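Local coordinates for protein gamma-glutamyl-gamma-aminobutyrate hydrolase PuuD (Escherichia coli, PDB 6VTV) that hydrolyses the gamma-glutamyl linkage of gamma-glutamyl-gamma-aminobutyrate, releasing 4-aminobutanoate and glutamate in the last step of putrescine breakdown, at residues B[111-122]-B[217-228]; B[191-201]-B[208-216]. All coordinates share one frame; numbering follows the deposited sequence.

Contact 1: B[111-122]-B[217-228]; sequences RIPIFAICRGLQ and HPFALGVQWHPE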
loop_
_atom_site.group_PDB
_atom_site.type_symbol
_atom_site.label_atom_id
_atom_site.label_comp_id
_atom_site.label_asym_id
_atom_site.label_seq_id
_atom_site.Cartn_x
_atom_site.Cartn_y
_atom_site.Cartn_z
ATOM N N ARG B 111 -18.121 -14.744 -1.133
ATOM C CA ARG B 111 -19.164 -13.726 -1.285
ATOM C C ARG B 111 -18.735 -12.393 -0.673
ATOM O O ARG B 111 -19.546 -11.655 -0.108
ATOM C CB ARG B 111 -20.495 -14.208 -0.701
ATOM C CG ARG B 111 -20.806 -15.658 -1.052
ATOM C CD ARG B 111 -22.290 -16.000 -0.964
ATOM N NE ARG B 111 -23.037 -15.107 -0.085
ATOM C CZ ARG B 111 -24.189 -14.532 -0.413
ATOM N NH1 ARG B 111 -24.729 -14.757 -1.604
ATOM N NH2 ARG B 111 -24.804 -13.733 0.448
ATOM N N ILE B 112 -17.450 -12.084 -0.789
ATOM C CA ILE B 112 -16.929 -10.789 -0.345
ATOM C C ILE B 112 -17.206 -9.754 -1.433
ATOM O O ILE B 112 -16.939 -10.025 -2.613
ATOM C CB ILE B 112 -15.435 -10.885 -0.049
ATOM C CG1 ILE B 112 -15.168 -11.933 1.034
ATOM C CG2 ILE B 112 -14.879 -9.530 0.368
ATOM C CD1 ILE B 112 -13.700 -12.241 1.229
ATOM N N PRO B 113 -17.738 -8.582 -1.086
ATOM C CA PRO B 113 -18.029 -7.574 -2.113
ATOM C C PRO B 113 -16.775 -7.147 -2.860
ATOM O O PRO B 113 -15.691 -7.029 -2.283
ATOM C CB PRO B 113 -18.630 -6.414 -1.310
ATOM C CG PRO B 113 -19.184 -7.057 -0.083
ATOM C CD PRO B 113 -18.239 -8.181 0.239
ATOM N N ILE B 114 -16.933 -6.922 -4.163
ATOM C CA ILE B 114 -15.849 -6.490 -5.036
ATOM C C ILE B 114 -16.306 -5.265 -5.812
ATOM O O ILE B 114 -17.425 -5.232 -6.337
ATOM C CB ILE B 114 -15.411 -7.605 -6.013
ATOM C CG1 ILE B 114 -15.108 -8.903 -5.264
ATOM C CG2 ILE B 114 -14.205 -7.161 -6.829
ATOM C CD1 ILE B 114 -14.824 -10.074 -6.179
ATOM N N PHE B 115 -15.440 -4.257 -5.885
ATOM C CA PHE B 115 -15.645 -3.102 -6.749
ATOM C C PHE B 115 -14.391 -2.918 -7.589
ATOM O O PHE B 115 -13.303 -2.700 -7.046
ATOM C CB PHE B 115 -15.950 -1.837 -5.943
ATOM C CG PHE B 115 -16.346 -0.663 -6.791
ATOM C CD1 PHE B 115 -17.169 -0.835 -7.892
ATOM C CD2 PHE B 115 -15.900 0.613 -6.487
ATOM C CE1 PHE B 115 -17.537 0.242 -8.678
ATOM C CE2 PHE B 115 -16.266 1.695 -7.269
ATOM C CZ PHE B 115 -17.086 1.509 -8.365
ATOM N N ALA B 116 -14.545 -3.009 -8.907
ATOM C CA ALA B 116 -13.428 -3.017 -9.837
ATOM C C ALA B 116 -13.544 -1.851 -10.810
ATOM O O ALA B 116 -14.639 -1.533 -11.284
ATOM C CB ALA B 116 -13.374 -4.340 -10.599
ATOM N N ILE B 117 -12.409 -1.220 -11.107
ATOM C CA ILE B 117 -12.356 -0.017 -11.931
ATOM C C ILE B 117 -11.394 -0.253 -13.089
ATOM O O ILE B 117 -10.236 -0.631 -12.872
ATOM C CB ILE B 117 -11.924 1.212 -11.111
ATOM C CG1 ILE B 117 -12.992 1.571 -10.074
ATOM C CG2 ILE B 117 -11.636 2.397 -12.030
ATOM C CD1 ILE B 117 -12.644 2.782 -9.231
ATOM N N CYS B 118 -11.880 -0.024 -14.314
ATOM C CA CYS B 118 -11.081 -0.051 -15.537
ATOM C C CYS B 118 -10.339 -1.376 -15.691
ATOM O O CYS B 118 -10.924 -2.365 -16.144
ATOM C CB CYS B 118 -10.105 1.131 -15.565
ATOM S SG CYS B 118 -9.217 1.340 -17.131
ATOM N N ARG B 119 -9.053 -1.415 -15.328
ATOM C CA ARG B 119 -8.325 -2.681 -15.374
ATOM C C ARG B 119 -8.975 -3.722 -14.475
ATOM O O ARG B 119 -8.926 -4.920 -14.776
ATOM C CB ARG B 119 -6.864 -2.476 -14.970
ATOM C CG ARG B 119 -5.991 -3.699 -15.214
ATOM C CD ARG B 119 -4.830 -3.745 -14.240
ATOM N NE ARG B 119 -3.627 -4.290 -14.857
ATOM C CZ ARG B 119 -3.270 -5.568 -14.796
ATOM N NH1 ARG B 119 -4.026 -6.440 -14.144
ATOM N NH2 ARG B 119 -2.157 -5.974 -15.388
ATOM N N GLY B 120 -9.584 -3.287 -13.370
ATOM C CA GLY B 120 -10.277 -4.223 -12.503
ATOM C C GLY B 120 -11.441 -4.905 -13.195
ATOM O O GLY B 120 -11.651 -6.110 -13.031
ATOM N N LEU B 121 -12.227 -4.142 -13.961
ATOM C CA LEU B 121 -13.297 -4.746 -14.751
ATOM C C LEU B 121 -12.734 -5.787 -15.708
ATOM O O LEU B 121 -13.275 -6.892 -15.834
ATOM C CB LEU B 121 -14.070 -3.668 -15.516
ATOM C CG LEU B 121 -15.054 -4.147 -16.592
ATOM C CD1 LEU B 121 -16.306 -3.288 -16.599
ATOM C CD2 LEU B 121 -14.424 -4.153 -17.985
ATOM N N GLN B 122 -11.644 -5.444 -16.398
ATOM C CA GLN B 122 -11.003 -6.398 -17.295
ATOM C C GLN B 122 -10.456 -7.595 -16.529
ATOM O O GLN B 122 -10.465 -8.719 -17.044
ATOM C CB GLN B 122 -9.895 -5.701 -18.086
ATOM C CG GLN B 122 -10.396 -4.522 -18.917
ATOM C CD GLN B 122 -9.272 -3.641 -19.429
ATOM O OE1 GLN B 122 -8.113 -3.816 -19.056
ATOM N NE2 GLN B 122 -9.613 -2.686 -20.286
ATOM N N HIS B 217 -23.835 -13.284 -6.877
ATOM C CA HIS B 217 -22.964 -12.693 -5.879
ATOM C C HIS B 217 -23.609 -11.420 -5.343
ATOM O O HIS B 217 -24.184 -10.650 -6.119
ATOM C CB HIS B 217 -21.580 -12.371 -6.466
ATOM C CG HIS B 217 -20.566 -11.961 -5.442
ATOM N ND1 HIS B 217 -20.543 -10.703 -4.880
ATOM C CD2 HIS B 217 -19.541 -12.643 -4.879
ATOM C CE1 HIS B 217 -19.548 -10.628 -4.014
ATOM N NE2 HIS B 217 -18.923 -11.792 -3.996
ATOM N N PRO B 218 -23.548 -11.180 -4.029
ATOM C CA PRO B 218 -24.235 -9.998 -3.476
ATOM C C PRO B 218 -23.809 -8.688 -4.113
ATOM O O PRO B 218 -24.661 -7.835 -4.389
ATOM C CB PRO B 218 -23.867 -10.048 -1.985
ATOM C CG PRO B 218 -23.548 -11.473 -1.721
ATOM C CD PRO B 218 -22.922 -11.999 -2.977
ATOM N N PHE B 219 -22.512 -8.504 -4.367
ATOM C CA PHE B 219 -22.026 -7.244 -4.935
ATOM C C PHE B 219 -20.610 -7.484 -5.469
ATOM O O PHE B 219 -19.633 -7.350 -4.734
ATOM C CB PHE B 219 -22.047 -6.126 -3.912
ATOM C CG PHE B 219 -21.827 -4.759 -4.498
ATOM C CD1 PHE B 219 -20.547 -4.305 -4.776
ATOM C CD2 PHE B 219 -22.900 -3.926 -4.765
ATOM C CE1 PHE B 219 -20.343 -3.049 -5.314
ATOM C CE2 PHE B 219 -22.701 -2.669 -5.303
ATOM C CZ PHE B 219 -21.421 -2.230 -5.577
ATOM N N ALA B 220 -20.521 -7.824 -6.753
ATOM C CA ALA B 220 -19.243 -7.962 -7.451
ATOM C C ALA B 220 -19.372 -7.152 -8.737
ATOM O O ALA B 220 -19.722 -7.695 -9.786
ATOM C CB ALA B 220 -18.903 -9.423 -7.718
ATOM N N LEU B 221 -19.092 -5.855 -8.645
ATOM C CA LEU B 221 -19.353 -4.908 -9.718
ATOM C C LEU B 221 -18.050 -4.397 -10.316
ATOM O O LEU B 221 -17.093 -4.104 -9.593
ATOM C CB LEU B 221 -20.183 -3.728 -9.203
ATOM C CG LEU B 221 -20.378 -2.541 -10.148
ATOM C CD1 LEU B 221 -21.276 -2.925 -11.316
ATOM C CD2 LEU B 221 -20.941 -1.346 -9.397
ATOM N N GLY B 222 -18.021 -4.293 -11.634
ATOM C CA GLY B 222 -16.907 -3.669 -12.327
ATOM C C GLY B 222 -17.402 -2.615 -13.292
ATOM O O GLY B 222 -18.450 -2.774 -13.916
ATOM N N VAL B 223 -16.647 -1.523 -13.391
ATOM C CA VAL B 223 -16.939 -0.456 -14.339
ATOM C C VAL B 223 -15.679 -0.166 -15.140
ATOM O O VAL B 223 -14.556 -0.281 -14.637
ATOM C CB VAL B 223 -17.464 0.827 -13.648
ATOM C CG1 VAL B 223 -18.711 0.523 -12.833
ATOM C CG2 VAL B 223 -16.391 1.453 -12.770
ATOM N N GLN B 224 -15.871 0.194 -16.410
ATOM C CA GLN B 224 -14.746 0.450 -17.298
ATOM C C GLN B 224 -14.217 1.873 -17.175
ATOM O O GLN B 224 -13.042 2.113 -17.478
ATOM C CB GLN B 224 -15.153 0.158 -18.746
ATOM C CG GLN B 224 -14.041 0.319 -19.775
ATOM C CD GLN B 224 -12.904 -0.666 -19.578
ATOM O OE1 GLN B 224 -12.992 -1.827 -19.982
ATOM N NE2 GLN B 224 -11.822 -0.203 -18.959
ATOM N N TRP B 225 -15.043 2.811 -16.723
ATOM C CA TRP B 225 -14.618 4.193 -16.565
ATOM C C TRP B 225 -13.933 4.369 -15.209
ATOM O O TRP B 225 -13.642 3.401 -14.502
ATOM C CB TRP B 225 -15.805 5.137 -16.744
ATOM C CG TRP B 225 -16.930 4.933 -15.775
ATOM C CD1 TRP B 225 -17.125 5.594 -14.597
ATOM C CD2 TRP B 225 -18.034 4.029 -15.914
ATOM N NE1 TRP B 225 -18.273 5.149 -13.988
ATOM C CE2 TRP B 225 -18.850 4.189 -14.776
ATOM C CE3 TRP B 225 -18.408 3.096 -16.889
ATOM C CZ2 TRP B 225 -20.017 3.451 -14.585
ATOM C CZ3 TRP B 225 -19.568 2.364 -16.696
ATOM C CH2 TRP B 225 -20.358 2.547 -15.553
ATOM N N HIS B 226 -13.663 5.622 -14.834
ATOM C CA HIS B 226 -12.904 5.954 -13.630
ATOM C C HIS B 226 -13.775 6.788 -12.697
ATOM O O HIS B 226 -13.706 8.027 -12.707
ATOM C CB HIS B 226 -11.615 6.697 -13.980
ATOM C CG HIS B 226 -10.525 5.806 -14.488
ATOM N ND1 HIS B 226 -9.378 5.552 -13.769
ATOM C CD2 HIS B 226 -10.406 5.112 -15.645
ATOM C CE1 HIS B 226 -8.599 4.738 -14.460
ATOM N NE2 HIS B 226 -9.199 4.457 -15.602
ATOM N N PRO B 227 -14.601 6.144 -11.867
ATOM C CA PRO B 227 -15.412 6.904 -10.904
ATOM C C PRO B 227 -14.614 7.445 -9.728
ATOM O O PRO B 227 -15.140 8.277 -8.979
ATOM C CB PRO B 227 -16.455 5.880 -10.444
ATOM C CG PRO B 227 -15.759 4.562 -10.581
ATOM C CD PRO B 227 -14.812 4.689 -11.749
ATOM N N GLU B 228 -13.367 7.008 -9.543
ATOM C CA GLU B 228 -12.556 7.522 -8.446
ATOM C C GLU B 228 -12.134 8.970 -8.664
ATOM O O GLU B 228 -11.736 9.637 -7.704
ATOM C CB GLU B 228 -11.315 6.646 -8.254
ATOM C CG GLU B 228 -10.145 7.020 -9.155
ATOM C CD GLU B 228 -10.269 6.445 -10.554
ATOM O OE1 GLU B 228 -11.289 5.787 -10.845
ATOM O OE2 GLU B 228 -9.340 6.649 -11.365
#
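C118 and H226 face each other just past the ends of two neighbouring parallel strands, 114-117 and 220-223, in the central sheet of a class I glutamine amidotransferase-like fold. Five backbone hydrogen bonds pair the strands, from I114 N to F219 O through to C118 N to V223 O (2.7 Å), the last tying the nucleophile's backbone to the neighbouring strand. C118, the predicted nucleophile, stands at the N-cap of helix 119-127 with positive phi (55°), the strained turn of a nucleophile elbow. Its SG is anti to the backbone N (chi1 -172°), which carries the sulfur to 3.5 Å from H226 NE2, and the sulfur lies obliquely to the imidazole. On the far side of that ring H226 ND1 donates to E228 OE2 over 2.6 Å. E228 OE2 accepts through its syn lone pair and sits in the plane of the ring, so it fixes the rotation of the imidazole. Cys, His and Glu are thus ordered as in a catalytic triad, consistent with their predicted roles. I117 supplies the apolar wall behind them: CG2 lies over one face of the H226 ring, while CD1 reaches toward the P227 ring, 3.8 Å from its CD. Two residues earlier on the same face, the F115 ring runs alongside L221, both side chains pointing the same way, with CE1 3.8 Å from L221 CD2; its CZ slides past P227 CG. On the opposite face of the sheet space is short: A116 and G222 are paired there beneath helix 119-127, and the absence of a side chain at G222 suits the close backbone of L121, whose CA lies 4.5 Å from G222 CA. At the other end, P218 crosses R111 at about a right angle, its CG sitting over one guanidinium face, 3.4 Å from R111 CZ.

Contact 2: B[191-201]-B[208-216]; sequences AKVVSPRLRVE and LVEAVSVIN. With MN (manganese (II) ion), chain D.
L198 and V214 meet at the open end of an antiparallel beta hairpin, strands 198-203 and 209-214, packed tightly with L198 CD1 3.6 Å from V214 CG2. On the same face L198 CD2 packs on V212 CG2, and V200 extends the apolar patch to V209; branched side chains suit these positions because they fill the face without needing polar partners. The strands are held by a reciprocal backbone pair between R199 and S213, with further bonds from I215 N to R197 O and from E201 N to A211 O. On the other face S213 puts a small hydroxyl between two longer polar chains. Its OG lies between the backbone N and the carbonyl carbon (chi1 79°) and gives its proton to the anti lone pair of E201 OE2 over 2.8 Å. R199 NH1 approaches the same OG from the guanidinium edge, but this bond is doubtful, resting on one of two modelled conformers; in that conformer I215 CG1 lies over one guanidinium face near its rim. The E201 carboxylate is also gripped by the backbone N-H groups of L170 and L171 in helix 170-174, which would probably stabilise its negative charge.

Where the backbones part, water takes over. A191 and V209 keep CB to CB contact at 4.1 Å, but their peptide groups are joined through two waters, one between A191 O and V209 N, the other between A191 N and V209 O. A further water links R197 O with I215 O beyond the last direct bond. E210 turns away from the partner segment to serve the manganese site with H145, H161, S185 and H187: its OE2 binds the manganese ion at 2.2 Å, and a metal-bound water donates to E210 OE1 at 2.5 Å.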
loop_
_atom_site.group_PDB
_atom_site.type_symbol
_atom_site.label_atom_id
_atom_site.label_comp_id
_atom_site.label_asym_id
_atom_site.label_seq_id
_atom_site.Cartn_x
_atom_site.Cartn_y
_atom_site.Cartn_z
ATOM N N ALA B 191 -13.803 -5.255 -22.873
ATOM C CA ALA B 191 -14.396 -6.584 -22.838
ATOM C C ALA B 191 -14.749 -7.048 -24.245
ATOM O O ALA B 191 -15.364 -6.308 -25.021
ATOM C CB ALA B 191 -15.642 -6.586 -21.952
ATOM N N LYS B 192 -14.346 -8.272 -24.578
ATOM C CA LYS B 192 -14.707 -8.875 -25.854
ATOM C C LYS B 192 -15.812 -9.899 -25.637
ATOM O O LYS B 192 -16.967 -9.668 -26.007
ATOM C CB LYS B 192 -13.490 -9.527 -26.514
ATOM C CG LYS B 192 -13.772 -10.121 -27.885
ATOM C CD LYS B 192 -12.490 -10.313 -28.680
ATOM C CE LYS B 192 -11.535 -11.260 -27.971
ATOM N NZ LYS B 192 -10.234 -11.376 -28.690
ATOM N N VAL B 193 -15.463 -11.031 -25.034
ATOM C CA VAL B 193 -16.428 -12.048 -24.636
ATOM C C VAL B 193 -16.638 -11.936 -23.133
ATOM O O VAL B 193 -15.669 -11.875 -22.366
ATOM C CB VAL B 193 -15.949 -13.457 -25.025
ATOM C CG1 VAL B 193 -16.689 -14.515 -24.221
ATOM C CG2 VAL B 193 -16.141 -13.688 -26.514
ATOM N N VAL B 194 -17.898 -11.895 -22.713
ATOM C CA VAL B 194 -18.262 -11.863 -21.303
ATOM C C VAL B 194 -18.873 -13.209 -20.943
ATOM O O VAL B 194 -19.784 -13.689 -21.627
ATOM C CB VAL B 194 -19.226 -10.704 -20.997
ATOM C CG1 VAL B 194 -19.840 -10.874 -19.621
ATOM C CG2 VAL B 194 -18.489 -9.377 -21.088
ATOM N N SER B 195 -18.359 -13.820 -19.878
ATOM C CA SER B 195 -18.808 -15.142 -19.474
ATOM C C SER B 195 -20.282 -15.112 -19.071
ATOM O O SER B 195 -20.799 -14.075 -18.642
ATOM C CB SER B 195 -17.964 -15.650 -18.307
ATOM O OG SER B 195 -18.343 -16.957 -17.917
ATOM N N PRO B 196 -20.988 -16.240 -19.205
ATOM C CA PRO B 196 -22.351 -16.322 -18.656
ATOM C C PRO B 196 -22.403 -16.186 -17.142
ATOM O O PRO B 196 -23.493 -15.959 -16.600
ATOM C CB PRO B 196 -22.835 -17.706 -19.111
ATOM C CG PRO B 196 -21.586 -18.471 -19.415
ATOM C CD PRO B 196 -20.618 -17.458 -19.944
ATOM N N ARG B 197 -21.270 -16.321 -16.447
ATOM C CA ARG B 197 -21.231 -16.040 -15.018
ATOM C C ARG B 197 -21.470 -14.567 -14.719
ATOM O O ARG B 197 -21.884 -14.230 -13.605
ATOM C CB ARG B 197 -19.885 -16.467 -14.427
ATOM C CG ARG B 197 -19.626 -17.963 -14.447
ATOM C CD ARG B 197 -18.195 -18.271 -14.034
ATOM N NE ARG B 197 -17.939 -17.920 -12.640
ATOM C CZ ARG B 197 -16.731 -17.878 -12.088
ATOM N NH1 ARG B 197 -15.658 -18.163 -12.813
ATOM N NH2 ARG B 197 -16.594 -17.548 -10.811
ATOM N N LEU B 198 -21.221 -13.691 -15.686
ATOM C CA LEU B 198 -21.351 -12.253 -15.520
ATOM C C LEU B 198 -22.601 -11.747 -16.227
ATOM O O LEU B 198 -23.034 -12.306 -17.238
ATOM C CB LEU B 198 -20.126 -11.521 -16.081
ATOM C CG LEU B 198 -18.987 -11.142 -15.134
ATOM C CD1 LEU B 198 -18.660 -12.288 -14.197
ATOM C CD2 LEU B 198 -17.755 -10.721 -15.925
ATOM N N ARG B 199 -23.173 -10.679 -15.683
ATOM C CA ARG B 199 -24.309 -9.990 -16.275
ATOM C C ARG B 199 -23.864 -8.611 -16.748
ATOM O O ARG B 199 -23.122 -7.917 -16.046
ATOM C CB ARG B 199 -25.452 -9.869 -15.261
ATOM C CG ARG B 199 -26.424 -8.732 -15.518
ATOM C CD ARG B 199 -27.037 -8.226 -14.216
ATOM N NE ARG B 199 -27.605 -9.303 -13.406
ATOM C CZ ARG B 199 -27.120 -9.694 -12.230
ATOM N NH1 ARG B 199 -26.051 -9.098 -11.718
ATOM N NH2 ARG B 199 -27.704 -10.681 -11.564
ATOM N N VAL B 200 -24.301 -8.223 -17.945
ATOM C CA VAL B 200 -23.915 -6.928 -18.489
ATOM C C VAL B 200 -24.702 -5.835 -17.781
ATOM O O VAL B 200 -25.933 -5.901 -17.673
ATOM C CB VAL B 200 -24.136 -6.892 -20.008
ATOM C CG1 VAL B 200 -23.891 -5.492 -20.549
ATOM C CG2 VAL B 200 -23.223 -7.898 -20.696
ATOM N N GLU B 201 -23.990 -4.824 -17.285
ATOM C CA GLU B 201 -24.608 -3.740 -16.532
ATOM C C GLU B 201 -24.802 -2.470 -17.347
ATOM O O GLU B 201 -25.792 -1.762 -17.136
ATOM C CB GLU B 201 -23.774 -3.415 -15.288
ATOM C CG GLU B 201 -23.840 -4.475 -14.201
ATOM C CD GLU B 201 -25.117 -4.398 -13.386
ATOM O OE1 GLU B 201 -25.858 -3.403 -13.528
ATOM O OE2 GLU B 201 -25.383 -5.337 -12.607
ATOM N N LEU B 208 -19.990 -1.564 -26.801
ATOM C CA LEU B 208 -18.934 -2.064 -25.930
ATOM C C LEU B 208 -19.426 -2.153 -24.491
ATOM O O LEU B 208 -20.034 -1.214 -23.971
ATOM C CB LEU B 208 -17.704 -1.159 -26.003
ATOM C CG LEU B 208 -16.496 -1.645 -25.198
ATOM C CD1 LEU B 208 -15.771 -2.766 -25.933
ATOM C CD2 LEU B 208 -15.545 -0.502 -24.879
ATOM N N VAL B 209 -19.155 -3.288 -23.848
ATOM C CA VAL B 209 -19.544 -3.471 -22.457
ATOM C C VAL B 209 -18.677 -2.577 -21.581
ATOM O O VAL B 209 -17.443 -2.671 -21.599
ATOM C CB VAL B 209 -19.425 -4.943 -22.045
ATOM C CG1 VAL B 209 -19.662 -5.090 -20.556
ATOM C CG2 VAL B 209 -20.412 -5.794 -22.831
ATOM N N GLU B 210 -19.319 -1.697 -20.813
ATOM C CA GLU B 210 -18.617 -0.765 -19.941
ATOM C C GLU B 210 -18.814 -1.067 -18.462
ATOM O O GLU B 210 -18.191 -0.407 -17.624
ATOM C CB GLU B 210 -19.060 0.674 -20.239
ATOM C CG GLU B 210 -18.463 1.260 -21.512
ATOM C CD GLU B 210 -17.212 2.079 -21.250
ATOM O OE1 GLU B 210 -17.068 2.603 -20.125
ATOM O OE2 GLU B 210 -16.372 2.199 -22.166
ATOM N N ALA B 211 -19.655 -2.040 -18.118
ATOM C CA ALA B 211 -19.884 -2.403 -16.728
ATOM C C ALA B 211 -20.466 -3.809 -16.669
ATOM O O ALA B 211 -21.308 -4.169 -17.494
ATOM C CB ALA B 211 -20.822 -1.406 -16.037
ATOM N N VAL B 212 -20.010 -4.594 -15.691
ATOM C CA VAL B 212 -20.457 -5.970 -15.500
ATOM C C VAL B 212 -20.688 -6.209 -14.013
ATOM O O VAL B 212 -20.264 -5.429 -13.159
ATOM C CB VAL B 212 -19.448 -7.003 -16.046
ATOM C CG1 VAL B 212 -19.374 -6.936 -17.557
ATOM C CG2 VAL B 212 -18.074 -6.787 -15.424
ATOM N N SER B 213 -21.368 -7.313 -13.711
ATOM C CA SER B 213 -21.536 -7.750 -12.335
ATOM C C SER B 213 -21.686 -9.264 -12.318
ATOM O O SER B 213 -22.194 -9.863 -13.268
ATOM C CB SER B 213 -22.740 -7.083 -11.657
ATOM O OG SER B 213 -23.956 -7.701 -12.031
ATOM N N VAL B 214 -21.229 -9.877 -11.230
ATOM C CA VAL B 214 -21.268 -11.329 -11.099
ATOM C C VAL B 214 -22.664 -11.749 -10.657
ATOM O O VAL B 214 -23.173 -11.279 -9.634
ATOM C CB VAL B 214 -20.204 -11.829 -10.113
ATOM C CG1 VAL B 214 -20.394 -13.311 -9.832
ATOM C CG2 VAL B 214 -18.812 -11.567 -10.661
ATOM N N ILE B 215 -23.287 -12.637 -11.433
ATOM C CA ILE B 215 -24.582 -13.188 -11.059
ATOM C C ILE B 215 -24.416 -14.077 -9.834
ATOM O O ILE B 215 -23.386 -14.745 -9.663
ATOM C CB ILE B 215 -25.192 -13.962 -12.240
ATOM C CG1 ILE B 215 -25.251 -13.073 -13.482
ATOM C CG2 ILE B 215 -26.580 -14.479 -11.896
ATOM C CD1 ILE B 215 -25.588 -13.821 -14.752
ATOM N N ASN B 216 -25.427 -14.072 -8.962
ATOM C CA ASN B 216 -25.470 -14.881 -7.747
ATOM C C ASN B 216 -24.400 -14.481 -6.737
ATOM O O ASN B 216 -24.081 -15.257 -5.830
ATOM C CB ASN B 216 -25.367 -16.378 -8.064
ATOM C CG ASN B 216 -26.526 -16.872 -8.911
ATOM O OD1 ASN B 216 -27.670 -16.461 -8.716
ATOM N ND2 ASN B 216 -26.234 -17.758 -9.857
HETATM MN MN MN D . -14.986 3.857 -22.519
HETATM O O HOH W 1 -18.037 -5.435 -25.084
HETATM O O HOH W 2 -14.843 -2.954 -21.728
HETATM O O HOH W 3 -22.216 -15.825 -11.668
HETATM O O HOH W 4 -26.103 -10.002 -8.765
HETATM O O HOH W 5 -15.109 4.222 -20.255
#

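In the fold
From the N terminus the chain first builds much of the parallel core, with strand 68-71 beside 114-117, before it reaches segment 111-122. It then leaves through helix 119-127 and a long excursion that carries all five protein ligands of the metal, and returns at 217-228, where contact 1 closes the large loop. Contact 2 falls wholly within that excursion and closes the hairpin loop 204-208. The two do not cross; they follow one another across a single sheet, since strand 209-214 is followed, after a short connection, by antiparallel 220-223. Probable backbone hydrogen bonds from Q224 N to E210 O and from G222 N to V212 O join the nucleophile's neighbourhood to the metal-bearing hairpin.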